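Local structure of glutathione S-transferase delta (Bombyx mori, 3VK9) at residues Ala12-Ala16 with Ala163-Ser167; Val132-Gln137 with Ile173-Tyr178. The protein probably acts as a glutathione transferase, a homodimeric delta-class enzyme expected to join glutathione to electrophilic compounds. All coordinates share one frame; numbering follows the deposited sequence.

Contact 1. Residues Ala12-Ala16 with Ala163-Ser167; sequences APCRA and ASVSS
A12 and A163 meet where the two helices face each other, their CA atoms 5.0 Å apart, each bringing only a methyl group. The apolar part is small. A163 CB sits against the backbone of the other helix, 3.3 Å from A12 O, and lies 4.3 Å from both A12 CB and A16 CB; the small methyl suits a place so near that backbone.

Beside this patch the contact turns polar, and R15 carries it. Its chain bends at chi3 (-93°), which brings the guanidinium group back beside A12, whose CA lies over one face. NH2 donates an almost straight bond (172°) to S167 OG at 3.0 Å, the hydroxyl lying in the guanidinium plane. NH1 reaches a lone pair of A163 O at 3.1 Å, with that oxygen tilted out of the plane, and makes a weak bond to S166 OG. S167 OG in turn donates to A163 O over 2.8 Å, so the carbonyl takes two donors. Short serines suit the spot, since a hydroxyl close to the helix can both accept from the arginine and donate to a carbonyl. N199 and G10 O also hold R15, while S166 OG is bonded to I162 O and N199.

Segments 12-16 and 163-167 run at 139° to each other, joining helix 12-24 of the thioredoxin-like domain to helix 156-167 of the helical domain. Y107 of helix 89-119 touches A12, and helix 195-213 supplies N199.

Contact 2. Residues Val132-Gln137 with Ile173-Tyr178; sequences VQEALQ and IDFKKY
L136 and I173 form the close-packed side of this contact, L136 CD1 resting 3.6 Å from I173 CG2. V132 CG1 meets the same I173 methyl, and both methyls of L136 press on F175 CB. Branched aliphatic chains suit this side, where L168 and Y113 also touch I173. The L136 CB hydrogens lie over one face of the Y178 ring in a CH-pi contact, 4.1 Å from its centroid.

Next to this patch the contact becomes polar while Q133 is still buried. Y178 OH donates to a lone pair of Q133 OE1 at 2.6 Å, the acceptor lying at the ring edge. Q133 is bent at chi2 (-65°), which turns its amide toward the loop; its NE2 bonds to N129 and to a water that also accepts from D174 N. Toward solvent, Q137 NE2 gives Y178 OH a weak bond of 3.4 Å, and the extended K177 chain brings CE within 3.2 Å of Q133 OE1.

A phenylalanine at Y178 would probably leave Q133 OE1 without its hydroxyl donor and deprive the Q137 amide of a weak acceptor.

The chemistry thus implies two complementary holds on the loop before helix 179-191: aliphatic burial, and amide, phenol and water bonds beside it, with Q137 and K177 farther out.

In the fold
Contact 1 lies near the centre of the chain, and all its touching residues are buried; contact 2 is centred about 17 Å from that centre and has exposed residues at its margin. The former joins the two domains, helix against helix, whereas the latter stays within the helical domain and pairs a helix with a connecting loop. Their chemistry follows: in 12-16 with 163-167 a buried arginine is met by several oxygens, while 132-137 with 173-178 combines a larger aliphatic patch with mostly uncharged polar groups, the lysine chain of K177 and a water. The two meet where V165 CG1 packs 3.6 Å from F175 CD2, linking helix 156-167 to the loop that follows it.

Contact 1. Residues Ala12-Ala16 with Ala163-Ser167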
ATOM      1  N   ALA A  12       5.409 -13.853   2.451  1.00 10.56           N
ATOM      2  CA  ALA A  12       5.457 -12.825   3.499  1.00 10.87           C
ATOM      3  C   ALA A  12       4.080 -12.225   3.801  1.00  8.76           C
ATOM      4  O   ALA A  12       3.696 -12.112   4.964  1.00 14.19           O
ATOM      5  CB  ALA A  12       6.475 -11.724   3.157  1.00 13.11           C
ATOM      6  N   PRO A  13       3.323 -11.834   2.766  1.00 11.14           N
ATOM      7  CA  PRO A  13       2.009 -11.292   3.141  1.00  7.74           C
ATOM      8  C   PRO A  13       1.144 -12.313   3.859  1.00 14.00           C
ATOM      9  O   PRO A  13       0.363 -11.926   4.718  1.00 10.44           O
ATOM     10  CB  PRO A  13       1.393 -10.874   1.793  1.00 19.94           C
ATOM     11  CG  PRO A  13       2.326 -11.376   0.741  1.00 17.75           C
ATOM     12  CD  PRO A  13       3.667 -11.502   1.377  1.00 13.27           C
ATOM     13  N   CYS A  14       1.287 -13.599   3.534  1.00 13.34           N
ATOM     14  CA  CYS A  14       0.547 -14.627   4.252  1.00  9.12           C
ATOM     15  C   CYS A  14       0.987 -14.699   5.706  1.00  9.09           C
ATOM     16  O   CYS A  14       0.161 -14.835   6.586  1.00 11.12           O
ATOM     17  CB  CYS A  14       0.729 -15.997   3.596  1.00  7.30           C
ATOM     18  SG  CYS A  14      -0.187 -16.145   2.042  1.00 12.91           S
ATOM     19  N   ARG A  15       2.296 -14.643   5.935  1.00 11.23           N
ATOM     20  CA  ARG A  15       2.842 -14.671   7.285  1.00  9.76           C
ATOM     21  C   ARG A  15       2.395 -13.460   8.118  1.00 12.98           C
ATOM     22  O   ARG A  15       2.273 -13.549   9.335  1.00 18.45           O
ATOM     23  CB  ARG A  15       4.377 -14.799   7.239  1.00  7.72           C
ATOM     24  CG  ARG A  15       4.835 -16.183   6.720  1.00  8.82           C
ATOM     25  CD  ARG A  15       6.354 -16.368   6.723  1.00  8.81           C
ATOM     26  NE  ARG A  15       6.952 -16.018   5.439  1.00 14.34           N
ATOM     27  CZ  ARG A  15       7.765 -14.990   5.244  1.00 15.28           C
ATOM     28  NH1 ARG A  15       8.101 -14.190   6.261  1.00 17.68           N
ATOM     29  NH2 ARG A  15       8.264 -14.772   4.034  1.00 10.25           N
ATOM     30  N   ALA A  16       2.180 -12.324   7.467  1.00  8.94           N
ATOM     31  CA  ALA A  16       1.656 -11.150   8.163  1.00 10.81           C
ATOM     32  C   ALA A  16       0.306 -11.490   8.787  1.00 11.97           C
ATOM     33  O   ALA A  16       0.024 -11.158   9.949  1.00 12.97           O
ATOM     34  CB  ALA A  16       1.517  -9.976   7.207  1.00  9.41           C
ATOM     35  N   ALA A 163       7.313  -9.651   8.658  1.00 15.36           N
ATOM     36  CA  ALA A 163       7.148 -10.689   7.649  1.00 11.82           C
ATOM     37  C   ALA A 163       7.942 -10.332   6.391  1.00 17.82           C
ATOM     38  O   ALA A 163       8.582 -11.198   5.779  1.00 16.25           O
ATOM     39  CB  ALA A 163       5.678 -10.913   7.314  1.00 10.77           C
ATOM     40  N   SER A 164       7.910  -9.057   6.012  1.00 12.89           N
ATOM     41  CA  SER A 164       8.730  -8.577   4.887  1.00 11.25           C
ATOM     42  C   SER A 164      10.235  -8.633   5.192  1.00  9.98           C
ATOM     43  O   SER A 164      10.988  -9.332   4.507  1.00 13.80           O
ATOM     44  CB  SER A 164       8.329  -7.152   4.511  1.00  8.46           C
ATOM     45  OG  SER A 164       6.977  -7.113   4.109  1.00 12.45           O
ATOM     46  N   VAL A 165      10.661  -7.907   6.224  1.00 10.12           N
ATOM     47  CA  VAL A 165      12.081  -7.841   6.610  1.00 10.12           C
ATOM     48  C   VAL A 165      12.734  -9.204   6.818  1.00 16.74           C
ATOM     49  O   VAL A 165      13.859  -9.436   6.360  1.00 14.42           O
ATOM     50  CB  VAL A 165      12.327  -6.988   7.883  1.00  7.78           C
ATOM     51  CG1 VAL A 165      13.794  -7.078   8.293  1.00  8.79           C
ATOM     52  CG2 VAL A 165      11.914  -5.520   7.663  1.00 10.09           C
ATOM     53  N   SER A 166      12.039 -10.110   7.501  1.00 13.79           N
ATOM     54  CA  SER A 166      12.577 -11.461   7.672  1.00  8.76           C
ATOM     55  C   SER A 166      12.870 -12.152   6.325  1.00 12.12           C
ATOM     56  O   SER A 166      13.887 -12.836   6.179  1.00 14.76           O
ATOM     57  CB  SER A 166      11.673 -12.321   8.582  1.00 11.70           C
ATOM     58  OG  SER A 166      10.414 -12.624   7.981  1.00 10.77           O
ATOM     59  N   SER A 167      11.999 -11.959   5.335  1.00  9.36           N
ATOM     60  CA  SER A 167      12.231 -12.550   4.018  1.00 13.59           C
ATOM     61  C   SER A 167      13.613 -12.195   3.435  1.00 17.54           C
ATOM     62  O   SER A 167      14.141 -12.929   2.601  1.00 17.32           O
ATOM     63  CB  SER A 167      11.133 -12.142   3.032  1.00 16.66           C
ATOM     64  OG  SER A 167       9.860 -12.309   3.606  1.00 17.74           O
TER

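Contact 2. Residues Val132-Gln137 with Ile173-Tyr178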
ATOM      1  N   VAL A 132      17.028  -0.885  -1.732  1.00 14.27           N
ATOM      2  CA  VAL A 132      16.668  -1.643  -0.540  1.00 15.60           C
ATOM      3  C   VAL A 132      17.401  -1.096   0.696  1.00 18.84           C
ATOM      4  O   VAL A 132      16.801  -0.959   1.763  1.00 11.20           O
ATOM      5  CB  VAL A 132      16.969  -3.148  -0.686  1.00 15.86           C
ATOM      6  CG1 VAL A 132      16.626  -3.876   0.613  1.00 13.59           C
ATOM      7  CG2 VAL A 132      16.191  -3.731  -1.844  1.00 18.64           C
ATOM      8  N   GLN A 133      18.691  -0.786   0.548  1.00  9.78           N
ATOM      9  CA  GLN A 133      19.455  -0.210   1.656  1.00 17.79           C
ATOM     10  C   GLN A 133      18.757   1.067   2.142  1.00 14.61           C
ATOM     11  O   GLN A 133      18.629   1.295   3.345  1.00 15.24           O
ATOM     12  CB  GLN A 133      20.910   0.096   1.249  1.00 17.26           C
ATOM     13  CG  GLN A 133      21.690  -1.119   0.697  1.00 15.03           C
ATOM     14  CD  GLN A 133      21.914  -2.219   1.740  1.00 13.88           C
ATOM     15  OE1 GLN A 133      21.801  -1.983   2.944  1.00 14.89           O
ATOM     16  NE2 GLN A 133      22.236  -3.430   1.274  1.00 16.84           N
ATOM     17  N   GLU A 134      18.307   1.901   1.205  1.00 13.53           N
ATOM     18  CA  GLU A 134      17.653   3.159   1.580  1.00 14.51           C
ATOM     19  C   GLU A 134      16.324   2.905   2.304  1.00 13.06           C
ATOM     20  O   GLU A 134      15.932   3.662   3.187  1.00 14.96           O
ATOM     21  CB  GLU A 134      17.412   4.049   0.353  1.00 19.18           C
ATOM     22  CG  GLU A 134      18.664   4.437  -0.406  1.00 29.17           C
ATOM     23  CD  GLU A 134      18.357   5.094  -1.752  1.00 39.38           C
ATOM     24  OE1 GLU A 134      17.161   5.164  -2.136  1.00 41.30           O
ATOM     25  OE2 GLU A 134      19.320   5.541  -2.422  1.00 38.24           O
ATOM     26  N   ALA A 135      15.611   1.856   1.913  1.00 14.84           N
ATOM     27  CA  ALA A 135      14.378   1.534   2.619  1.00 16.70           C
ATOM     28  C   ALA A 135      14.704   1.135   4.071  1.00 15.06           C
ATOM     29  O   ALA A 135      14.021   1.533   5.013  1.00 12.06           O
ATOM     30  CB  ALA A 135      13.642   0.443   1.912  1.00 12.91           C
ATOM     31  N   LEU A 136      15.774   0.371   4.238  1.00 11.55           N
ATOM     32  CA  LEU A 136      16.204  -0.062   5.558  1.00  8.26           C
ATOM     33  C   LEU A 136      16.711   1.100   6.403  1.00 11.79           C
ATOM     34  O   LEU A 136      16.527   1.113   7.613  1.00 13.72           O
ATOM     35  CB  LEU A 136      17.288  -1.138   5.436  1.00 13.92           C
ATOM     36  CG  LEU A 136      16.829  -2.551   5.044  1.00 18.81           C
ATOM     37  CD1 LEU A 136      18.021  -3.444   4.633  1.00 13.65           C
ATOM     38  CD2 LEU A 136      16.040  -3.189   6.179  1.00 17.13           C
ATOM     39  N   GLN A 137      17.379   2.053   5.765  1.00 10.54           N
ATOM     40  CA  GLN A 137      17.828   3.256   6.454  1.00 10.25           C
ATOM     41  C   GLN A 137      16.639   4.063   6.979  1.00  8.98           C
ATOM     42  O   GLN A 137      16.665   4.564   8.098  1.00 16.33           O
ATOM     43  CB  GLN A 137      18.699   4.113   5.527  1.00 17.89           C
ATOM     44  CG  GLN A 137      20.081   3.518   5.296  1.00 31.08           C
ATOM     45  CD  GLN A 137      20.707   3.939   3.972  1.00 34.25           C
ATOM     46  OE1 GLN A 137      20.361   4.984   3.405  1.00 32.63           O
ATOM     47  NE2 GLN A 137      21.630   3.116   3.469  1.00 26.47           N
ATOM     48  N   ILE A 173      21.003  -9.262   1.449  1.00 17.69           N
ATOM     49  CA  ILE A 173      20.835  -7.987   2.127  1.00 13.41           C
ATOM     50  C   ILE A 173      21.031  -8.164   3.629  1.00 17.46           C
ATOM     51  O   ILE A 173      20.240  -8.835   4.309  1.00 19.80           O
ATOM     52  CB  ILE A 173      19.455  -7.365   1.855  1.00 11.83           C
ATOM     53  CG1 ILE A 173      19.257  -7.131   0.353  1.00 20.67           C
ATOM     54  CG2 ILE A 173      19.308  -6.063   2.604  1.00 13.40           C
ATOM     55  CD1 ILE A 173      20.238  -6.144  -0.264  1.00 19.76           C
ATOM     56  N   ASP A 174      22.098  -7.569   4.146  1.00 21.19           N
ATOM     57  CA  ASP A 174      22.410  -7.664   5.564  1.00 21.14           C
ATOM     58  C   ASP A 174      21.653  -6.562   6.299  1.00 20.71           C
ATOM     59  O   ASP A 174      22.173  -5.465   6.459  1.00 25.95           O
ATOM     60  CB  ASP A 174      23.922  -7.491   5.773  1.00 28.59           C
ATOM     61  CG  ASP A 174      24.330  -7.619   7.227  1.00 35.01           C
ATOM     62  OD1 ASP A 174      23.529  -8.159   8.015  1.00 40.23           O
ATOM     63  OD2 ASP A 174      25.450  -7.192   7.582  1.00 37.13           O
ATOM     64  N   PHE A 175      20.425  -6.837   6.729  1.00 20.88           N
ATOM     65  CA  PHE A 175      19.607  -5.793   7.359  1.00 14.40           C
ATOM     66  C   PHE A 175      19.969  -5.580   8.820  1.00 17.09           C
ATOM     67  O   PHE A 175      19.669  -4.538   9.401  1.00 14.84           O
ATOM     68  CB  PHE A 175      18.104  -6.068   7.223  1.00 15.11           C
ATOM     69  CG  PHE A 175      17.662  -7.390   7.805  1.00 17.24           C
ATOM     70  CD1 PHE A 175      17.645  -8.536   7.024  1.00 14.37           C
ATOM     71  CD2 PHE A 175      17.255  -7.480   9.123  1.00  9.46           C
ATOM     72  CE1 PHE A 175      17.234  -9.761   7.564  1.00 22.53           C
ATOM     73  CE2 PHE A 175      16.848  -8.694   9.672  1.00 15.30           C
ATOM     74  CZ  PHE A 175      16.826  -9.836   8.889  1.00 17.13           C
ATOM     75  N   LYS A 176      20.593  -6.579   9.424  1.00 19.81           N
ATOM     76  CA  LYS A 176      20.999  -6.449  10.816  1.00 21.45           C
ATOM     77  C   LYS A 176      22.122  -5.431  11.021  1.00 20.34           C
ATOM     78  O   LYS A 176      22.423  -5.061  12.167  1.00 19.26           O
ATOM     79  CB  LYS A 176      21.385  -7.809  11.390  1.00 20.51           C
ATOM     80  CG  LYS A 176      20.174  -8.689  11.683  1.00 21.68           C
ATOM     81  CD  LYS A 176      20.600 -10.023  12.291  1.00 25.50           C
ATOM     82  CE  LYS A 176      19.402 -10.914  12.612  1.00 23.10           C
ATOM     83  NZ  LYS A 176      19.834 -12.174  13.306  1.00 23.26           N
ATOM     84  N   LYS A 177      22.746  -4.979   9.928  1.00 13.94           N
ATOM     85  CA  LYS A 177      23.787  -3.945  10.053  1.00 19.58           C
ATOM     86  C   LYS A 177      23.176  -2.614  10.481  1.00 18.00           C
ATOM     87  O   LYS A 177      23.881  -1.699  10.911  1.00 17.19           O
ATOM     88  CB  LYS A 177      24.607  -3.777   8.764  1.00 19.14           C
ATOM     89  CG  LYS A 177      23.850  -3.196   7.579  1.00 27.13           C
ATOM     90  CD  LYS A 177      24.795  -2.970   6.396  1.00 29.69           C
ATOM     91  CE  LYS A 177      24.047  -2.624   5.119  1.00 28.70           C
ATOM     92  NZ  LYS A 177      24.984  -2.139   4.065  1.00 30.80           N
ATOM     93  N   TYR A 178      21.860  -2.508  10.358  1.00 12.10           N
ATOM     94  CA  TYR A 178      21.151  -1.344  10.870  1.00 17.89           C
ATOM     95  C   TYR A 178      20.751  -1.622  12.308  1.00 15.96           C
ATOM     96  O   TYR A 178      19.872  -2.452  12.570  1.00 13.43           O
ATOM     97  CB  TYR A 178      19.950  -1.022   9.971  1.00 17.06           C
ATOM     98  CG  TYR A 178      20.405  -0.755   8.559  1.00 15.17           C
ATOM     99  CD1 TYR A 178      20.417  -1.767   7.603  1.00 12.59           C
ATOM    100  CD2 TYR A 178      20.882   0.500   8.188  1.00 24.62           C
ATOM    101  CE1 TYR A 178      20.867  -1.529   6.304  1.00 10.23           C
ATOM    102  CE2 TYR A 178      21.336   0.748   6.890  1.00 24.45           C
ATOM    103  CZ  TYR A 178      21.325  -0.267   5.953  1.00 23.47           C
ATOM    104  OH  TYR A 178      21.764  -0.015   4.663  1.00 24.77           O
TER
HETATM  105  O   HOH W   1      23.817  -5.658   2.665  1.00 18.47           O